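Local coordinates for protein transcriptional regulator, ROK family (Vibrio cholerae O1 biovar eltor, PDB 1Z05) that probably binds DNA as a zinc-containing ROK-family transcriptional regulator linked to carbohydrate metabolism, and is a homologue of Escherichia coli Mlc, at residues 175-180 and 189-194; 220-225 and 237-242; 185-190 and 198-203. One frame throughout, in Å; residues are numbered along the deposited sequence.

Contact 1 (175-180 and 189-194). With SO4 (sulfate ion), chain F.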
loop_
_atom_site.group_PDB
_atom_site.type_symbol
_atom_site.label_atom_id
_atom_site.label_comp_id
_atom_site.label_asym_id
_atom_site.label_seq_id
_atom_site.Cartn_x
_atom_site.Cartn_y
_atom_site.Cartn_z
ATOM N N THR A 175 -8.376 -7.502 18.411
ATOM C CA THR A 175 -7.455 -8.004 17.398
ATOM C C THR A 175 -7.463 -9.520 17.462
ATOM O O THR A 175 -7.772 -10.104 18.506
ATOM C CB THR A 175 -6.017 -7.448 17.588
ATOM O OG1 THR A 175 -5.566 -7.740 18.921
ATOM C CG2 THR A 175 -6.004 -5.931 17.380
ATOM N N LEU A 176 -7.168 -10.153 16.330
ATOM C CA LEU A 176 -7.276 -11.597 16.207
ATOM C C LEU A 176 -6.573 -12.045 14.931
ATOM O O LEU A 176 -6.459 -11.268 13.985
ATOM C CB LEU A 176 -8.759 -12.029 16.153
ATOM C CG LEU A 176 -9.646 -11.474 15.027
ATOM C CD1 LEU A 176 -10.741 -12.449 14.704
ATOM C CD2 LEU A 176 -10.251 -10.132 15.406
ATOM N N PRO A 177 -6.103 -13.299 14.898
ATOM C CA PRO A 177 -5.567 -13.840 13.634
ATOM C C PRO A 177 -6.707 -14.059 12.627
ATOM O O PRO A 177 -7.870 -14.114 13.027
ATOM C CB PRO A 177 -4.967 -15.183 14.057
ATOM C CG PRO A 177 -5.760 -15.578 15.293
ATOM C CD PRO A 177 -6.039 -14.277 16.003
ATOM N N GLY A 178 -6.382 -14.175 11.343
ATOM C CA GLY A 178 -7.393 -14.493 10.335
ATOM C C GLY A 178 -7.709 -13.383 9.351
ATOM O O GLY A 178 -7.041 -12.356 9.331
ATOM N N LEU A 179 -8.730 -13.600 8.523
ATOM C CA LEU A 179 -9.137 -12.599 7.533
ATOM C C LEU A 179 -10.148 -11.633 8.137
ATOM O O LEU A 179 -11.223 -12.039 8.586
ATOM C CB LEU A 179 -9.705 -13.260 6.266
ATOM C CG LEU A 179 -8.850 -14.277 5.502
ATOM C CD1 LEU A 179 -9.583 -14.778 4.253
ATOM C CD2 LEU A 179 -7.473 -13.724 5.125
ATOM N N VAL A 180 -9.792 -10.356 8.154
ATOM C CA VAL A 180 -10.587 -9.346 8.843
ATOM C C VAL A 180 -10.808 -8.143 7.928
ATOM O O VAL A 180 -9.853 -7.575 7.377
ATOM C CB VAL A 180 -9.921 -8.913 10.187
ATOM C CG1 VAL A 180 -10.711 -7.810 10.885
ATOM C CG2 VAL A 180 -9.700 -10.121 11.119
ATOM N N GLN A 189 -12.977 -15.309 8.185
ATOM C CA GLN A 189 -12.633 -16.656 8.625
ATOM C C GLN A 189 -11.390 -16.513 9.480
ATOM O O GLN A 189 -10.702 -15.489 9.401
ATOM C CB GLN A 189 -12.406 -17.607 7.434
ATOM C CG GLN A 189 -10.997 -17.662 6.866
ATOM C CD GLN A 189 -10.899 -18.518 5.612
ATOM O OE1 GLN A 189 -11.628 -19.502 5.446
ATOM N NE2 GLN A 189 -9.992 -18.148 4.724
ATOM N N MET A 190 -11.116 -17.511 10.316
ATOM C CA MET A 190 -9.966 -17.434 11.209
ATOM C C MET A 190 -9.473 -18.811 11.649
ATOM O O MET A 190 -10.194 -19.805 11.492
ATOM C CB MET A 190 -10.293 -16.538 12.415
ATOM C CG MET A 190 -11.322 -17.093 13.379
ATOM S SD MET A 190 -11.589 -15.981 14.762
ATOM C CE MET A 190 -9.906 -15.780 15.383
ATOM N N PRO A 191 -8.239 -18.882 12.191
ATOM C CA PRO A 191 -7.755 -20.168 12.707
ATOM C C PRO A 191 -8.520 -20.567 13.966
ATOM O O PRO A 191 -9.110 -19.707 14.625
ATOM C CB PRO A 191 -6.286 -19.889 13.060
ATOM C CG PRO A 191 -5.965 -18.550 12.483
ATOM C CD PRO A 191 -7.241 -17.809 12.354
ATOM N N HIS A 192 -8.517 -21.866 14.272
ATOM C CA HIS A 192 -9.064 -22.415 15.524
ATOM C C HIS A 192 -10.593 -22.453 15.564
ATOM O O HIS A 192 -11.183 -23.516 15.749
ATOM C CB HIS A 192 -8.510 -21.671 16.752
ATOM C CG HIS A 192 -8.924 -22.272 18.060
ATOM N ND1 HIS A 192 -8.275 -23.351 18.620
ATOM C CD2 HIS A 192 -9.926 -21.951 18.913
ATOM C CE1 HIS A 192 -8.856 -23.666 19.765
ATOM N NE2 HIS A 192 -9.860 -22.831 19.965
ATOM N N TYR A 193 -11.223 -21.292 15.398
ATOM C CA TYR A 193 -12.678 -21.192 15.457
ATOM C C TYR A 193 -13.306 -21.454 14.091
ATOM O O TYR A 193 -12.684 -21.223 13.048
ATOM C CB TYR A 193 -13.116 -19.825 15.999
ATOM C CG TYR A 193 -12.502 -19.462 17.332
ATOM C CD1 TYR A 193 -13.023 -19.977 18.521
ATOM C CD2 TYR A 193 -11.396 -18.612 17.406
ATOM C CE1 TYR A 193 -12.465 -19.656 19.750
ATOM C CE2 TYR A 193 -10.825 -18.276 18.640
ATOM C CZ TYR A 193 -11.370 -18.809 19.808
ATOM O OH TYR A 193 -10.834 -18.498 21.037
ATOM N N ASN A 194 -14.532 -21.963 14.107
ATOM C CA ASN A 194 -15.293 -22.176 12.891
ATOM C C ASN A 194 -16.119 -20.927 12.596
ATOM O O ASN A 194 -17.256 -20.788 13.062
ATOM C CB ASN A 194 -16.179 -23.416 13.027
ATOM C CG ASN A 194 -17.008 -23.686 11.782
ATOM O OD1 ASN A 194 -16.643 -23.283 10.671
ATOM N ND2 ASN A 194 -18.130 -24.380 11.963
HETATM S S SO4 F . -7.062 -24.496 12.487
HETATM O O1 SO4 F . -8.088 -25.181 13.270
HETATM O O2 SO4 F . -7.679 -23.436 11.698
HETATM O O3 SO4 F . -6.057 -23.927 13.382
HETATM O O4 SO4 F . -6.417 -25.455 11.591
#
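Leu-179 N donates to Gln-189 O at 2.9 Å with an N-H...O angle of 148°. This bond sits at the open end of the antiparallel beta hairpin formed by strands 179-181 and 186-189 of the ROK domain. The same oxygen receives a longer CA-H...O contact from Gly-178 CA, at 3.6 Å. With no side chain at Gly-178, the backbones can close to 4.0 Å between Gly-178 CA and Met-190 CA. Beside the hydrogen bond, the Leu-179 and Gln-189 side chains run alongside each other in the same direction, and Leu-179 CD1 meets the amide nitrogen Gln-189 NE2 at 3.4 Å, a van der Waals touch. Met-190 bends at its last torsion (chi3 -55°), which brings CE against Leu-176 CD1 at 3.5 Å, the two side chains crossing at about a right angle. Next to them the proline rings meet through Pro-177 CB and Pro-191 CG at 3.8 Å. This close packing has a polar cost: Pro-177 O and Gln-189 N are buried and have no partner in the model. In the second shell, Leu-115 of strand 108-116 packs on both Leu-176 and Met-190, while Asn-216 ND2 bonds Gly-178 O. Beyond the prolines, His-192 N donates to O2 of a sulfate, probably from the crystallisation liquor, at 3.1 Å and 159°.

Contact 2 (220-225 and 237-242)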
loop_
_atom_site.group_PDB
_atom_site.type_symbol
_atom_site.label_atom_id
_atom_site.label_comp_id
_atom_site.label_asym_id
_atom_site.label_seq_id
_atom_site.Cartn_x
_atom_site.Cartn_y
_atom_site.Cartn_z
ATOM N N ALA A 220 -2.250 -4.929 13.105
ATOM C CA ALA A 220 -2.395 -4.025 14.247
ATOM C C ALA A 220 -1.118 -3.975 15.095
ATOM O O ALA A 220 -0.789 -2.940 15.679
ATOM C CB ALA A 220 -3.595 -4.423 15.102
ATOM N N TRP A 221 -0.407 -5.096 15.161
ATOM C CA TRP A 221 0.877 -5.143 15.834
ATOM C C TRP A 221 1.918 -4.263 15.114
ATOM O O TRP A 221 2.665 -3.531 15.758
ATOM C CB TRP A 221 1.322 -6.603 15.960
ATOM C CG TRP A 221 2.619 -6.873 16.636
ATOM C CD1 TRP A 221 3.373 -6.014 17.401
ATOM C CD2 TRP A 221 3.312 -8.123 16.636
ATOM N NE1 TRP A 221 4.510 -6.650 17.841
ATOM C CE2 TRP A 221 4.496 -7.947 17.393
ATOM C CE3 TRP A 221 3.057 -9.374 16.056
ATOM C CZ2 TRP A 221 5.423 -8.985 17.590
ATOM C CZ3 TRP A 221 3.981 -10.407 16.253
ATOM C CH2 TRP A 221 5.144 -10.203 17.017
ATOM N N ALA A 222 1.955 -4.308 13.785
ATOM C CA ALA A 222 2.861 -3.420 13.040
ATOM C C ALA A 222 2.573 -1.946 13.363
ATOM O O ALA A 222 3.497 -1.152 13.508
ATOM C CB ALA A 222 2.766 -3.674 11.547
ATOM N N LEU A 223 1.291 -1.597 13.479
ATOM C CA LEU A 223 0.881 -0.248 13.911
ATOM C C LEU A 223 1.321 0.107 15.328
ATOM O O LEU A 223 1.754 1.236 15.567
ATOM C CB LEU A 223 -0.636 -0.062 13.759
ATOM C CG LEU A 223 -1.226 1.339 14.008
ATOM C CD1 LEU A 223 -0.678 2.371 13.021
ATOM C CD2 LEU A 223 -2.747 1.325 13.966
ATOM N N ALA A 224 1.201 -0.836 16.270
ATOM C CA ALA A 224 1.710 -0.637 17.622
ATOM C C ALA A 224 3.217 -0.406 17.651
ATOM O O ALA A 224 3.710 0.374 18.454
ATOM C CB ALA A 224 1.343 -1.814 18.539
ATOM N N GLU A 225 3.949 -1.092 16.785
ATOM C CA GLU A 225 5.386 -0.865 16.704
ATOM C C GLU A 225 5.692 0.551 16.187
ATOM O O GLU A 225 6.608 1.204 16.665
ATOM C CB GLU A 225 6.071 -1.955 15.872
ATOM C CG GLU A 225 6.022 -3.378 16.489
ATOM C CD GLU A 225 6.765 -3.530 17.831
ATOM O OE1 GLU A 225 7.773 -2.820 18.094
ATOM O OE2 GLU A 225 6.333 -4.390 18.629
ATOM N N SER A 237 8.322 0.723 7.165
ATOM C CA SER A 237 8.916 -0.403 7.867
ATOM C C SER A 237 8.135 -1.687 7.613
ATOM O O SER A 237 6.991 -1.658 7.119
ATOM C CB SER A 237 8.960 -0.126 9.377
ATOM O OG SER A 237 7.644 0.015 9.893
ATOM N N VAL A 238 8.751 -2.811 7.975
ATOM C CA VAL A 238 8.093 -4.098 7.878
ATOM C C VAL A 238 8.311 -4.845 9.187
ATOM O O VAL A 238 9.437 -4.936 9.676
ATOM C CB VAL A 238 8.621 -4.932 6.686
ATOM C CG1 VAL A 238 7.863 -6.262 6.582
ATOM C CG2 VAL A 238 8.471 -4.155 5.374
ATOM N N LEU A 239 7.218 -5.342 9.757
ATOM C CA LEU A 239 7.271 -6.241 10.902
ATOM C C LEU A 239 7.077 -7.663 10.399
ATOM O O LEU A 239 6.079 -7.961 9.740
ATOM C CB LEU A 239 6.191 -5.877 11.934
ATOM C CG LEU A 239 5.936 -6.901 13.058
ATOM C CD1 LEU A 239 7.082 -6.955 14.054
ATOM C CD2 LEU A 239 4.630 -6.602 13.769
ATOM N N ILE A 240 8.035 -8.536 10.700
ATOM C CA ILE A 240 7.902 -9.945 10.355
ATOM C C ILE A 240 7.478 -10.757 11.569
ATOM O O ILE A 240 8.210 -10.861 12.567
ATOM C CB ILE A 240 9.185 -10.544 9.697
ATOM C CG1 ILE A 240 9.661 -9.662 8.526
ATOM C CG2 ILE A 240 8.940 -12.006 9.285
ATOM C CD1 ILE A 240 8.718 -9.643 7.308
ATOM N N SER A 241 6.271 -11.306 11.474
ATOM C CA SER A 241 5.695 -12.118 12.527
ATOM C C SER A 241 5.942 -13.587 12.222
ATOM O O SER A 241 5.494 -14.102 11.200
ATOM C CB SER A 241 4.198 -11.831 12.680
ATOM O OG SER A 241 3.587 -12.736 13.589
ATOM N N ILE A 242 6.668 -14.241 13.124
ATOM C CA ILE A 242 6.997 -15.649 13.013
ATOM C C ILE A 242 6.342 -16.379 14.185
ATOM O O ILE A 242 6.760 -16.223 15.338
ATOM C CB ILE A 242 8.541 -15.867 13.031
ATOM C CG1 ILE A 242 9.215 -14.954 12.006
ATOM C CG2 ILE A 242 8.895 -17.346 12.794
ATOM C CD1 ILE A 242 10.596 -14.442 12.432
#
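The indole of Trp-221 carries Leu-239 over one face: methyl CD2 of Leu-239 stands 3.6 Å from the centroid of the five-membered ring of Trp-221, 17° off its normal, a CH-pi contact. At the edge of the six-membered ring, near its plane, Ser-241 OG lies 3.6 Å from Trp-221 CZ3. The pyrrole edge is held from within the helix, where Trp-221 NE1 donates to Glu-225 OE2, one turn further on, at 3.0 Å. That bond is bent, 141° at the hydrogen, and uses the anti side of the carboxylate. The Leu-239 and Trp-221 side chains cross at about a right angle; in both, CG lies opposite the backbone nitrogen, extending each chain into the interface. CD2 of Leu-239 also reaches the helix backbone at Ala-222 N, 3.5 Å away, and the small Ala-222 CB faces Leu-239 CB at 4.1 Å. Around this leucine, helix 217-228 crosses strand 237-242 at 128°, with local axes 8.6 Å apart. The strand is central in a five-stranded sheet of order 3-2-1-4-5, the ribonuclease H-like arrangement expected of an ASKHA fold, while the other side of the helix packs on helix 407-418.

No hydrogen bond joins the two segments; their union is apolar, with the polar bonds at its border. Glu-225 OE1 accepts from Arg-400 N and His-230 N, and OE2 also from Phe-401 N. Four N-H donors would probably favour the ionised form of this buried carboxylate; the three backbone donors set its place, and the NE1 bond in turn helps fix the indole's rotation.

Contact 3 (185-190 and 198-203)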
loop_
_atom_site.group_PDB
_atom_site.type_symbol
_atom_site.label_atom_id
_atom_site.label_comp_id
_atom_site.label_asym_id
_atom_site.label_seq_id
_atom_site.Cartn_x
_atom_site.Cartn_y
_atom_site.Cartn_z
ATOM N N GLY A 185 -15.792 -4.348 10.242
ATOM C CA GLY A 185 -15.754 -5.068 11.520
ATOM C C GLY A 185 -16.137 -6.531 11.375
ATOM O O GLY A 185 -16.682 -7.133 12.301
ATOM N N ILE A 186 -15.843 -7.104 10.209
ATOM C CA ILE A 186 -16.244 -8.470 9.878
ATOM C C ILE A 186 -15.034 -9.397 9.858
ATOM O O ILE A 186 -14.017 -9.095 9.223
ATOM C CB ILE A 186 -16.958 -8.523 8.512
ATOM C CG1 ILE A 186 -18.329 -7.841 8.598
ATOM C CG2 ILE A 186 -17.099 -9.969 8.007
ATOM C CD1 ILE A 186 -18.994 -7.629 7.238
ATOM N N VAL A 187 -15.149 -10.515 10.569
ATOM C CA VAL A 187 -14.152 -11.578 10.499
ATOM C C VAL A 187 -14.617 -12.604 9.468
ATOM O O VAL A 187 -15.593 -13.317 9.702
ATOM C CB VAL A 187 -13.959 -12.286 11.855
ATOM C CG1 VAL A 187 -12.821 -13.319 11.743
ATOM C CG2 VAL A 187 -13.676 -11.267 12.962
ATOM N N LEU A 188 -13.922 -12.677 8.336
ATOM C CA LEU A 188 -14.349 -13.551 7.241
ATOM C C LEU A 188 -14.116 -15.025 7.568
ATOM O O LEU A 188 -14.944 -15.878 7.266
ATOM C CB LEU A 188 -13.660 -13.175 5.922
ATOM C CG LEU A 188 -14.000 -11.816 5.298
ATOM C CD1 LEU A 188 -13.071 -10.723 5.814
ATOM C CD2 LEU A 188 -13.905 -11.910 3.782
ATOM N N GLN A 189 -12.977 -15.309 8.185
ATOM C CA GLN A 189 -12.633 -16.656 8.625
ATOM C C GLN A 189 -11.390 -16.513 9.480
ATOM O O GLN A 189 -10.702 -15.489 9.401
ATOM C CB GLN A 189 -12.406 -17.607 7.434
ATOM C CG GLN A 189 -10.997 -17.662 6.866
ATOM C CD GLN A 189 -10.899 -18.518 5.612
ATOM O OE1 GLN A 189 -11.628 -19.502 5.446
ATOM N NE2 GLN A 189 -9.992 -18.148 4.724
ATOM N N MET A 190 -11.116 -17.511 10.316
ATOM C CA MET A 190 -9.966 -17.434 11.209
ATOM C C MET A 190 -9.473 -18.811 11.649
ATOM O O MET A 190 -10.194 -19.805 11.492
ATOM C CB MET A 190 -10.293 -16.538 12.415
ATOM C CG MET A 190 -11.322 -17.093 13.379
ATOM S SD MET A 190 -11.589 -15.981 14.762
ATOM C CE MET A 190 -9.906 -15.780 15.383
ATOM N N LEU A 198 -18.311 -13.362 10.431
ATOM C CA LEU A 198 -18.855 -12.928 11.719
ATOM C C LEU A 198 -18.763 -11.410 11.857
ATOM O O LEU A 198 -17.663 -10.840 11.831
ATOM C CB LEU A 198 -18.151 -13.635 12.886
ATOM C CG LEU A 198 -18.398 -13.095 14.305
ATOM C CD1 LEU A 198 -19.827 -13.367 14.781
ATOM C CD2 LEU A 198 -17.379 -13.645 15.300
ATOM N N ALA A 199 -19.922 -10.765 12.014
ATOM C CA ALA A 199 -20.000 -9.313 12.159
ATOM C C ALA A 199 -19.639 -8.896 13.584
ATOM O O ALA A 199 -20.484 -8.415 14.342
ATOM C CB ALA A 199 -21.393 -8.817 11.781
ATOM N N LEU A 200 -18.370 -9.070 13.927
ATOM C CA LEU A 200 -17.881 -8.898 15.291
ATOM C C LEU A 200 -17.993 -7.462 15.810
ATOM O O LEU A 200 -18.447 -7.241 16.936
ATOM C CB LEU A 200 -16.428 -9.383 15.389
ATOM C CG LEU A 200 -15.796 -9.474 16.776
ATOM C CD1 LEU A 200 -16.600 -10.424 17.673
ATOM C CD2 LEU A 200 -14.339 -9.930 16.650
ATOM N N GLY A 201 -17.556 -6.498 15.001
ATOM C CA GLY A 201 -17.711 -5.072 15.327
ATOM C C GLY A 201 -19.159 -4.643 15.557
ATOM O O GLY A 201 -19.484 -4.137 16.631
ATOM N N PRO A 202 -20.036 -4.825 14.546
ATOM C CA PRO A 202 -21.461 -4.493 14.712
ATOM C C PRO A 202 -22.133 -5.155 15.927
ATOM O O PRO A 202 -22.960 -4.515 16.596
ATOM C CB PRO A 202 -22.097 -4.995 13.403
ATOM C CG PRO A 202 -20.978 -4.957 12.408
ATOM C CD PRO A 202 -19.740 -5.319 13.184
ATOM N N GLU A 203 -21.782 -6.410 16.208
ATOM C CA GLU A 203 -22.371 -7.143 17.335
ATOM C C GLU A 203 -21.926 -6.589 18.688
ATOM O O GLU A 203 -22.731 -6.480 19.610
ATOM C CB GLU A 203 -22.067 -8.644 17.248
ATOM C CG GLU A 203 -22.804 -9.373 16.117
ATOM C CD GLU A 203 -24.297 -9.564 16.381
ATOM O OE1 GLU A 203 -24.729 -9.469 17.556
ATOM O OE2 GLU A 203 -25.039 -9.823 15.402
#
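Gly-185 and Gly-201 form the tight end of this contact, their CA atoms only 4.3 Å apart. Gly-201 N donates to Gly-185 O at 2.9 Å and 165°, in the carbonyl plane and on a lone pair, so the first turn of helix 200-208 is tied directly to the start of strand 186-189. Gly-185 and Ile-186 together face Asn-181 in a G1 beta bulge, and the positive phi of Gly-185 belongs to that motif. A second close point is the single antiparallel bridge of Val-187 and Leu-198, a hydrogen-bonded pair. Val-187 N donates to Leu-198 O at 2.8 Å and 164°; the return bond from Leu-198 N to Val-187 O has the same length, 2.8 Å, but is more bent, 137°. Leu-198 O is further approached by Ile-186 CA at 3.4 Å, a CA-H...O contact, and weakly bonded by Leu-200 N across the inverse gamma turn centred on Ala-199. That alanine is also the N-cap residue, and its carbonyl accepts from Glu-203 N.

The side chains pack less closely than the backbones. On the buried side, the Val-187 branch beside the backbone nitrogen, CG2, runs alongside Leu-200 and meets its CD2 at 4.0 Å. Toward the solvent side, the partly exposed Ile-186 comes nearest Ala-199 with CG1, 4.2 Å from Ala-199 CA, and the exposed Pro-202 leans CD on Gly-185 O at 3.7 Å. The contact thereby seats the hairpin and the helix start between two larger elements: Leu-198 packs on Gln-144 and Leu-148 of helix 144-161, while Leu-200 touches Ile-174 and Val-187 touches Leu-176 of strand 168-176.

Contacts 1 and 3 involve one hairpin strand and overlap in Gln-189 and Met-190, which touch the partner segment in contact 1 but not in contact 3; Leu-176 CD1 packs on Val-187 CG2 between them. Both lie farther from the chain's centre, about 15 and 18 Å, than contact 2 at about 6 Å. Both rely on backbone hydrogen bonds and glycines, although contact 1 is only partly buried and contact 3 mostly buried. Contact 2 is buried helix-on-strand packing without a cross-segment hydrogen bond. Its strand lies in a different five-stranded sheet from strand 168-176, yet its helix meets contact 1 where Ala-220 packs on Thr-175. Contact 3 does not touch contact 2.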